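Local structure of aminoacyl-histidine dipeptidase (Vibrio alginolyticus, 3MRU) at residues K63-M69 / I136-P140; S126-V130 / F475-M479; I141-L145 / G162-G166. The protein probably hydrolyses dipeptides, including aminoacyl-histidine substrates such as carnosine, as a zinc- or cobalt-dependent metallopeptidase of the M20C family. All coordinates share one frame; numbering follows the deposited sequence.

Contact 1: K63-M69 / I136-P140; sequences KPATPGM and IKHGP
The imidazole of His138 is the flat centre of this contact, with the methyl CG2 of Thr66 standing over one face, 3.8 Å above the plane and close to its centre. This is a CH-pi contact, the methyl lying 12° off the ring normal. At the edge of the ring the stem of Lys63 passes at about a right angle: its CE lies in the ring plane, 3.3 Å from CE1 of His138, and the carbonyl O of Pro64 also sits near that plane. Lys63 reaches this far because its chain is extended throughout, with CG anti to the backbone N (chi1 175°). The backbone of His138 is gripped from the same loop. Its carbonyl O accepts the N-H of Thr66 at 3.0 Å and takes a weaker bond from OG1 of Thr66. Met69 curls over the same peptide, placing CE 3.3 Å from O of His138, while CB of Ala65 rests against the Gly139-Pro140 bond. The two loops lie at one end of the antiparallel neighbours 59-63 and 141-146, the first leaving its strand and the second leading into the other. The amino group of Lys63 is hydrogen-bonded to the carbonyls of Leu131 and Ser133 at the end of helix 124-132, and Ile136 leans on Val480 and Glu484 of helix 469-485.

Contact 2: S126-V130 / F475-M479; sequences SCLAV and FWDQM
Trp476 reaches across from helix 475-479 and sets the six-membered part of its indole against helix 126-130, close to Ser126, Ala129 and Val130. Its CG is anti to the backbone N (chi1 166°), which carries the ring off the side of its own helix and over to the other. The leading atom is CZ3, 3.3 Å from CB of Ala129, a small residue whose methyl meets the indole obliquely. Backbone atoms come up to the rim of the same ring: the carbonyl O of Ser126 and the N of Val130 both lie in its plane, O of Ser126 being 3.6 Å from CZ3. That oxygen already accepts the helical bond from Val130 N, so the two backbone atoms at the indole rim are bonded to each other.

Ser126 points into the cleft between Trp476, Phe475 and Met479. Its CB meets the edge of the Phe475 ring in plane, 3.4 Å from CE1, while OG lies 3.8 Å from CG of Met479. Val130, one turn further on, turns a single branch to the partner helix: CG2 touches CZ3 of Trp476 at 3.6 Å and SD of Met479 at 4.1 Å. No hydrogen bond joins the two segments.

The axes of the two segments approach to 11.3 Å and cross at -47°. Val130 and Met479 both also rest on Leu77 of strand 75-80, and Leu16 of helix 14-25 touches both Ala129 and Trp476. Two helices packed side by side on one face of a largely parallel sheet are characteristic of the alpha/beta catalytic domain of M20 zinc peptidases.

Contact 3: I141-L145 / G162-G166; sequences IEVLL and GWLKG
Glu142 and Leu144 point from the strand towards the loop 162-166, where Leu164 comes between them and Lys165 offers its backbone. The carboxylate of Glu142 reaches the loop backbone: CG is anti to the carbonyl carbon (chi1 -51°) and the chain beyond it is extended. OE2 accepts the N-H of Lys165 at 2.6 Å through its syn lone pair, with an N-H...O angle of 143°. The other oxygen, OE1, lies 3.2 Å from CA of Leu164 and faces the carbonyl O of Trp163 at 3.1 Å. Those last two are both acceptors and are not hydrogen-bonded to each other.

Strand 141-146 is an inner strand of the six-stranded sheet of the M20 peptidase domain, set between strand 59-63, antiparallel to it, and strand 75-80, parallel to it. The chain leaves this strand, crosses over and enters strand 168-171 beyond strand 75-80, and segment 162-166 is the returning part of that crossover. The loop passes the strand at a slant, Leu164 lying nearest Glu142 along the backbone while its side chain also reaches Leu144.

Leu144 and Leu164 cross at about a right angle and meet through a methyl of each, CD2 to CD2 at 3.7 Å. The isobutyl group of Leu164 also flanks the carboxylate, its CD2 3.6 Å from OE1 of Glu142, so one side chain serves both strand residues. Phe60 of strand 59-63 touches Leu144 and Leu164 as well, and meets the ring of Trp163 with the planes at about 40°. Just before Leu164, the backbone N of Trp163 is hydrogen-bonded to the hydroxyl of Tyr445.

How the contacts relate
The three contacts lie around strand 141-146, with centres 15 to 16 Å apart. Contacts 1 and 3 meet where Lys63 O probably accepts Ile141 N at 2.8 Å, pairing the strands that contact 1 prolongs. Contact 1 reaches contact 2 through a weak bond from Lys63 NZ to Val130 O, 3.2 Å. Contacts 2 and 3 cover opposite faces: Cys127 CB packs on Val143 CG2 at 3.9 Å, whereas Glu142 and Leu144 turn the other way. Contact 1 is remote from the zinc site. The side chains of Phe475 and Leu144 lie about 12 and 14 Å from a bound zinc ion, that of Leu144 being about 8 Å from the side chain of the zinc ligand His80.

Contact 1: K63-M69 / I136-P140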
loop_
_atom_site.group_PDB
_atom_site.type_symbol
_atom_site.label_atom_id
_atom_site.label_comp_id
_atom_site.label_asym_id
_atom_site.label_seq_id
_atom_site.Cartn_x
_atom_site.Cartn_y
_atom_site.Cartn_z
ATOM N N LYS A 63 -30.922 3.443 -3.374
ATOM C CA LYS A 63 -31.788 3.632 -4.513
ATOM C C LYS A 63 -32.303 2.293 -5.010
ATOM O O LYS A 63 -31.508 1.405 -5.322
ATOM C CB LYS A 63 -31.060 4.354 -5.633
ATOM C CG LYS A 63 -31.880 4.491 -6.907
ATOM C CD LYS A 63 -31.169 5.402 -7.864
ATOM C CE LYS A 63 -31.921 5.574 -9.137
ATOM N NZ LYS A 63 -30.976 6.115 -10.135
ATOM N N PRO A 64 -33.642 2.152 -5.089
ATOM C CA PRO A 64 -34.278 0.931 -5.575
ATOM C C PRO A 64 -34.059 0.757 -7.068
ATOM O O PRO A 64 -33.826 1.734 -7.784
ATOM C CB PRO A 64 -35.758 1.174 -5.286
ATOM C CG PRO A 64 -35.902 2.650 -5.333
ATOM C CD PRO A 64 -34.645 3.173 -4.718
ATOM N N ALA A 65 -34.128 -0.493 -7.516
ATOM C CA ALA A 65 -33.962 -0.858 -8.919
ATOM C C ALA A 65 -34.898 -0.095 -9.847
ATOM O O ALA A 65 -36.026 0.232 -9.475
ATOM C CB ALA A 65 -34.193 -2.363 -9.091
ATOM N N THR A 66 -34.420 0.185 -11.053
ATOM C CA THR A 66 -35.306 0.614 -12.123
ATOM C C THR A 66 -36.151 -0.621 -12.491
ATOM O O THR A 66 -35.669 -1.757 -12.337
ATOM C CB THR A 66 -34.529 1.216 -13.332
ATOM O OG1 THR A 66 -33.830 0.183 -14.035
ATOM C CG2 THR A 66 -33.537 2.279 -12.868
ATOM N N PRO A 67 -37.424 -0.405 -12.919
ATOM C CA PRO A 67 -38.347 -1.464 -13.381
ATOM C C PRO A 67 -37.746 -2.499 -14.335
ATOM O O PRO A 67 -37.186 -2.144 -15.383
ATOM C CB PRO A 67 -39.426 -0.681 -14.162
ATOM C CG PRO A 67 -39.082 0.812 -13.990
ATOM C CD PRO A 67 -38.119 0.899 -12.834
ATOM N N GLY A 68 -37.851 -3.770 -13.952
ATOM C CA GLY A 68 -37.190 -4.836 -14.689
ATOM C C GLY A 68 -36.177 -5.685 -13.930
ATOM O O GLY A 68 -36.086 -6.895 -14.177
ATOM N N MET A 69 -35.415 -5.070 -13.018
ATOM C CA MET A 69 -34.352 -5.801 -12.289
ATOM C C MET A 69 -34.626 -5.692 -10.803
ATOM O O MET A 69 -33.694 -5.646 -9.988
ATOM C CB MET A 69 -32.886 -5.441 -12.582
ATOM C CG MET A 69 -32.452 -5.720 -14.004
ATOM S SD MET A 69 -32.281 -4.229 -15.002
ATOM C CE MET A 69 -33.330 -3.020 -14.172
ATOM N N ILE A 136 -30.230 4.669 -16.484
ATOM C CA ILE A 136 -29.437 3.456 -16.340
ATOM C C ILE A 136 -30.404 2.459 -15.740
ATOM O O ILE A 136 -31.006 2.707 -14.692
ATOM C CB ILE A 136 -28.203 3.651 -15.456
ATOM C CG1 ILE A 136 -27.377 4.828 -15.944
ATOM C CG2 ILE A 136 -27.345 2.369 -15.406
ATOM C CD1 ILE A 136 -26.791 4.744 -17.381
ATOM N N LYS A 137 -30.549 1.335 -16.432
ATOM C CA LYS A 137 -31.418 0.247 -16.000
ATOM C C LYS A 137 -30.645 -0.607 -15.013
ATOM O O LYS A 137 -30.090 -1.635 -15.390
ATOM C CB LYS A 137 -31.893 -0.595 -17.194
ATOM C CG LYS A 137 -33.289 -0.228 -17.673
ATOM C CD LYS A 137 -33.445 -0.425 -19.173
ATOM C CE LYS A 137 -34.871 -0.050 -19.613
ATOM N NZ LYS A 137 -34.910 0.453 -21.036
ATOM N N HIS A 138 -30.607 -0.174 -13.756
ATOM C CA HIS A 138 -29.867 -0.891 -12.715
ATOM C C HIS A 138 -30.754 -1.678 -11.755
ATOM O O HIS A 138 -31.952 -1.414 -11.652
ATOM C CB HIS A 138 -28.964 0.066 -11.950
ATOM C CG HIS A 138 -29.689 1.178 -11.272
ATOM N ND1 HIS A 138 -29.629 2.480 -11.717
ATOM C CD2 HIS A 138 -30.479 1.192 -10.173
ATOM C CE1 HIS A 138 -30.350 3.247 -10.919
ATOM N NE2 HIS A 138 -30.877 2.493 -9.972
ATOM N N GLY A 139 -30.151 -2.643 -11.061
ATOM C CA GLY A 139 -30.812 -3.373 -9.976
ATOM C C GLY A 139 -30.712 -2.521 -8.717
ATOM O O GLY A 139 -30.233 -1.385 -8.783
ATOM N N PRO A 140 -31.148 -3.057 -7.557
ATOM C CA PRO A 140 -31.054 -2.279 -6.307
ATOM C C PRO A 140 -29.666 -1.740 -6.010
ATOM O O PRO A 140 -28.673 -2.378 -6.391
ATOM C CB PRO A 140 -31.373 -3.298 -5.206
ATOM C CG PRO A 140 -30.995 -4.619 -5.786
ATOM C CD PRO A 140 -31.269 -4.515 -7.266
#

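Contact 2: S126-V130 / F475-M479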
loop_
_atom_site.group_PDB
_atom_site.type_symbol
_atom_site.label_atom_id
_atom_site.label_comp_id
_atom_site.label_asym_id
_atom_site.label_seq_id
_atom_site.Cartn_x
_atom_site.Cartn_y
_atom_site.Cartn_z
ATOM N N SER A 126 -19.022 10.127 -9.847
ATOM C CA SER A 126 -19.524 8.963 -10.524
ATOM C C SER A 126 -20.655 8.347 -9.708
ATOM O O SER A 126 -21.760 8.177 -10.206
ATOM C CB SER A 126 -18.385 7.974 -10.720
ATOM O OG SER A 126 -18.859 6.693 -11.095
ATOM N N CYS A 127 -20.386 8.032 -8.446
ATOM C CA CYS A 127 -21.411 7.430 -7.603
ATOM C C CYS A 127 -22.655 8.279 -7.627
ATOM O O CYS A 127 -23.750 7.791 -7.871
ATOM C CB CYS A 127 -20.916 7.296 -6.168
ATOM S SG CYS A 127 -19.963 5.805 -5.860
ATOM N N LEU A 128 -22.456 9.566 -7.390
ATOM C CA LEU A 128 -23.536 10.530 -7.373
ATOM C C LEU A 128 -24.270 10.672 -8.701
ATOM O O LEU A 128 -25.488 10.835 -8.728
ATOM C CB LEU A 128 -22.992 11.874 -6.951
ATOM C CG LEU A 128 -23.406 12.293 -5.554
ATOM C CD1 LEU A 128 -23.338 11.147 -4.569
ATOM C CD2 LEU A 128 -22.513 13.447 -5.148
ATOM N N ALA A 129 -23.525 10.631 -9.797
ATOM C CA ALA A 129 -24.139 10.634 -11.111
ATOM C C ALA A 129 -25.127 9.473 -11.258
ATOM O O ALA A 129 -26.262 9.693 -11.634
ATOM C CB ALA A 129 -23.084 10.610 -12.199
ATOM N N VAL A 130 -24.710 8.252 -10.942
ATOM C CA VAL A 130 -25.603 7.073 -10.996
ATOM C C VAL A 130 -26.865 7.262 -10.143
ATOM O O VAL A 130 -27.967 6.953 -10.584
ATOM C CB VAL A 130 -24.877 5.732 -10.593
ATOM C CG1 VAL A 130 -25.876 4.593 -10.387
ATOM C CG2 VAL A 130 -23.816 5.339 -11.630
ATOM N N PHE A 475 -14.281 5.284 -17.898
ATOM C CA PHE A 475 -14.571 4.822 -16.563
ATOM C C PHE A 475 -16.078 4.717 -16.436
ATOM O O PHE A 475 -16.607 3.684 -16.021
ATOM C CB PHE A 475 -13.989 5.766 -15.512
ATOM C CG PHE A 475 -14.545 5.553 -14.151
ATOM C CD1 PHE A 475 -15.411 6.456 -13.600
ATOM C CD2 PHE A 475 -14.243 4.429 -13.431
ATOM C CE1 PHE A 475 -15.955 6.243 -12.343
ATOM C CE2 PHE A 475 -14.799 4.222 -12.168
ATOM C CZ PHE A 475 -15.645 5.130 -11.634
ATOM N N TRP A 476 -16.777 5.768 -16.844
ATOM C CA TRP A 476 -18.214 5.822 -16.641
ATOM C C TRP A 476 -18.943 4.822 -17.558
ATOM O O TRP A 476 -20.020 4.320 -17.215
ATOM C CB TRP A 476 -18.714 7.260 -16.800
ATOM C CG TRP A 476 -20.183 7.364 -16.928
ATOM C CD1 TRP A 476 -20.895 7.315 -18.087
ATOM C CD2 TRP A 476 -21.146 7.527 -15.869
ATOM N NE1 TRP A 476 -22.241 7.427 -17.821
ATOM C CE2 TRP A 476 -22.424 7.564 -16.470
ATOM C CE3 TRP A 476 -21.053 7.655 -14.478
ATOM C CZ2 TRP A 476 -23.602 7.709 -15.729
ATOM C CZ3 TRP A 476 -22.235 7.805 -13.737
ATOM C CH2 TRP A 476 -23.488 7.827 -14.369
ATOM N N ASP A 477 -18.336 4.508 -18.702
ATOM C CA ASP A 477 -18.957 3.602 -19.663
ATOM C C ASP A 477 -19.011 2.172 -19.176
ATOM O O ASP A 477 -20.010 1.490 -19.400
ATOM C CB ASP A 477 -18.261 3.663 -21.018
ATOM C CG ASP A 477 -18.702 4.852 -21.844
ATOM O OD1 ASP A 477 -19.910 5.180 -21.831
ATOM O OD2 ASP A 477 -17.836 5.460 -22.513
ATOM N N GLN A 478 -17.947 1.706 -18.524
ATOM C CA GLN A 478 -18.015 0.398 -17.873
ATOM C C GLN A 478 -18.743 0.470 -16.555
ATOM O O GLN A 478 -19.420 -0.488 -16.164
ATOM C CB GLN A 478 -16.652 -0.222 -17.684
ATOM C CG GLN A 478 -15.564 0.787 -17.705
ATOM C CD GLN A 478 -14.223 0.131 -17.870
ATOM O OE1 GLN A 478 -13.987 -0.942 -17.301
ATOM N NE2 GLN A 478 -13.334 0.752 -18.667
ATOM N N MET A 479 -18.639 1.601 -15.875
ATOM C CA MET A 479 -19.372 1.755 -14.642
ATOM C C MET A 479 -20.854 1.550 -14.954
ATOM O O MET A 479 -21.603 1.004 -14.144
ATOM C CB MET A 479 -19.103 3.126 -14.028
ATOM C CG MET A 479 -18.839 3.127 -12.495
ATOM S SD MET A 479 -20.313 3.160 -11.413
ATOM C CE MET A 479 -20.718 1.418 -11.349
#

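Contact 3: I141-L145 / G162-G166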
loop_
_atom_site.group_PDB
_atom_site.type_symbol
_atom_site.label_atom_id
_atom_site.label_comp_id
_atom_site.label_asym_id
_atom_site.label_seq_id
_atom_site.Cartn_x
_atom_site.Cartn_y
_atom_site.Cartn_z
ATOM N N ILE A 141 -29.581 -0.587 -5.346
ATOM C CA ILE A 141 -28.279 0.054 -5.179
ATOM C C ILE A 141 -28.032 0.788 -3.862
ATOM O O ILE A 141 -28.880 1.528 -3.358
ATOM C CB ILE A 141 -28.015 0.964 -6.420
ATOM C CG1 ILE A 141 -27.377 0.123 -7.536
ATOM C CG2 ILE A 141 -27.094 2.148 -6.079
ATOM C CD1 ILE A 141 -27.408 0.759 -8.923
ATOM N N GLU A 142 -26.837 0.554 -3.329
ATOM C CA GLU A 142 -26.319 1.260 -2.169
ATOM C C GLU A 142 -25.056 1.985 -2.592
ATOM O O GLU A 142 -24.290 1.483 -3.411
ATOM C CB GLU A 142 -25.995 0.281 -1.037
ATOM C CG GLU A 142 -27.137 -0.690 -0.682
ATOM C CD GLU A 142 -26.820 -1.560 0.533
ATOM O OE1 GLU A 142 -26.792 -1.019 1.662
ATOM O OE2 GLU A 142 -26.603 -2.783 0.356
ATOM N N VAL A 143 -24.861 3.183 -2.061
ATOM C CA VAL A 143 -23.619 3.897 -2.261
ATOM C C VAL A 143 -22.958 4.030 -0.909
ATOM O O VAL A 143 -23.611 4.408 0.066
ATOM C CB VAL A 143 -23.839 5.291 -2.948
ATOM C CG1 VAL A 143 -22.859 6.342 -2.438
ATOM C CG2 VAL A 143 -23.700 5.155 -4.452
ATOM N N LEU A 144 -21.672 3.704 -0.845
ATOM C CA LEU A 144 -20.919 3.889 0.384
ATOM C C LEU A 144 -19.877 4.972 0.225
ATOM O O LEU A 144 -18.970 4.855 -0.598
ATOM C CB LEU A 144 -20.226 2.591 0.787
ATOM C CG LEU A 144 -19.748 2.440 2.224
ATOM C CD1 LEU A 144 -19.638 3.767 2.968
ATOM C CD2 LEU A 144 -20.725 1.570 2.916
ATOM N N LEU A 145 -19.991 6.022 1.020
ATOM C CA LEU A 145 -18.996 7.062 0.967
ATOM C C LEU A 145 -18.228 7.081 2.264
ATOM O O LEU A 145 -18.717 7.587 3.281
ATOM C CB LEU A 145 -19.640 8.413 0.691
ATOM C CG LEU A 145 -20.303 8.526 -0.674
ATOM C CD1 LEU A 145 -21.012 9.821 -0.781
ATOM C CD2 LEU A 145 -19.295 8.387 -1.812
ATOM N N GLY A 162 -24.661 -5.509 8.242
ATOM C CA GLY A 162 -26.046 -5.215 8.557
ATOM C C GLY A 162 -26.389 -3.814 8.096
ATOM O O GLY A 162 -27.453 -3.281 8.415
ATOM N N TRP A 163 -25.474 -3.219 7.342
ATOM C CA TRP A 163 -25.656 -1.872 6.832
ATOM C C TRP A 163 -25.730 -1.954 5.337
ATOM O O TRP A 163 -26.210 -1.025 4.691
ATOM C CB TRP A 163 -24.470 -0.978 7.209
ATOM C CG TRP A 163 -24.497 -0.612 8.653
ATOM C CD1 TRP A 163 -24.018 -1.355 9.684
ATOM C CD2 TRP A 163 -25.067 0.568 9.237
ATOM N NE1 TRP A 163 -24.244 -0.715 10.877
ATOM C CE2 TRP A 163 -24.884 0.469 10.635
ATOM C CE3 TRP A 163 -25.714 1.696 8.720
ATOM C CZ2 TRP A 163 -25.317 1.468 11.530
ATOM C CZ3 TRP A 163 -26.143 2.694 9.618
ATOM C CH2 TRP A 163 -25.938 2.566 11.004
ATOM N N LEU A 164 -25.285 -3.082 4.791
ATOM C CA LEU A 164 -25.387 -3.309 3.363
ATOM C C LEU A 164 -26.046 -4.661 3.133
ATOM O O LEU A 164 -26.018 -5.538 4.021
ATOM C CB LEU A 164 -24.037 -3.270 2.660
ATOM C CG LEU A 164 -22.997 -2.299 3.218
ATOM C CD1 LEU A 164 -21.683 -2.465 2.464
ATOM C CD2 LEU A 164 -23.482 -0.876 3.113
ATOM N N LYS A 165 -26.676 -4.799 1.954
ATOM C CA LYS A 165 -26.874 -6.111 1.341
ATOM C C LYS A 165 -26.236 -6.066 -0.052
ATOM O O LYS A 165 -25.750 -5.014 -0.493
ATOM C CB LYS A 165 -28.353 -6.394 1.062
ATOM C CG LYS A 165 -28.642 -7.886 0.831
ATOM C CD LYS A 165 -27.820 -8.793 1.778
ATOM C CE LYS A 165 -28.246 -10.251 1.654
ATOM N NZ LYS A 165 -28.077 -10.984 2.943
ATOM N N GLY A 166 -26.240 -7.204 -0.737
ATOM C CA GLY A 166 -25.667 -7.296 -2.068
ATOM C C GLY A 166 -24.247 -7.782 -1.855
ATOM O O GLY A 166 -23.430 -7.094 -1.243
#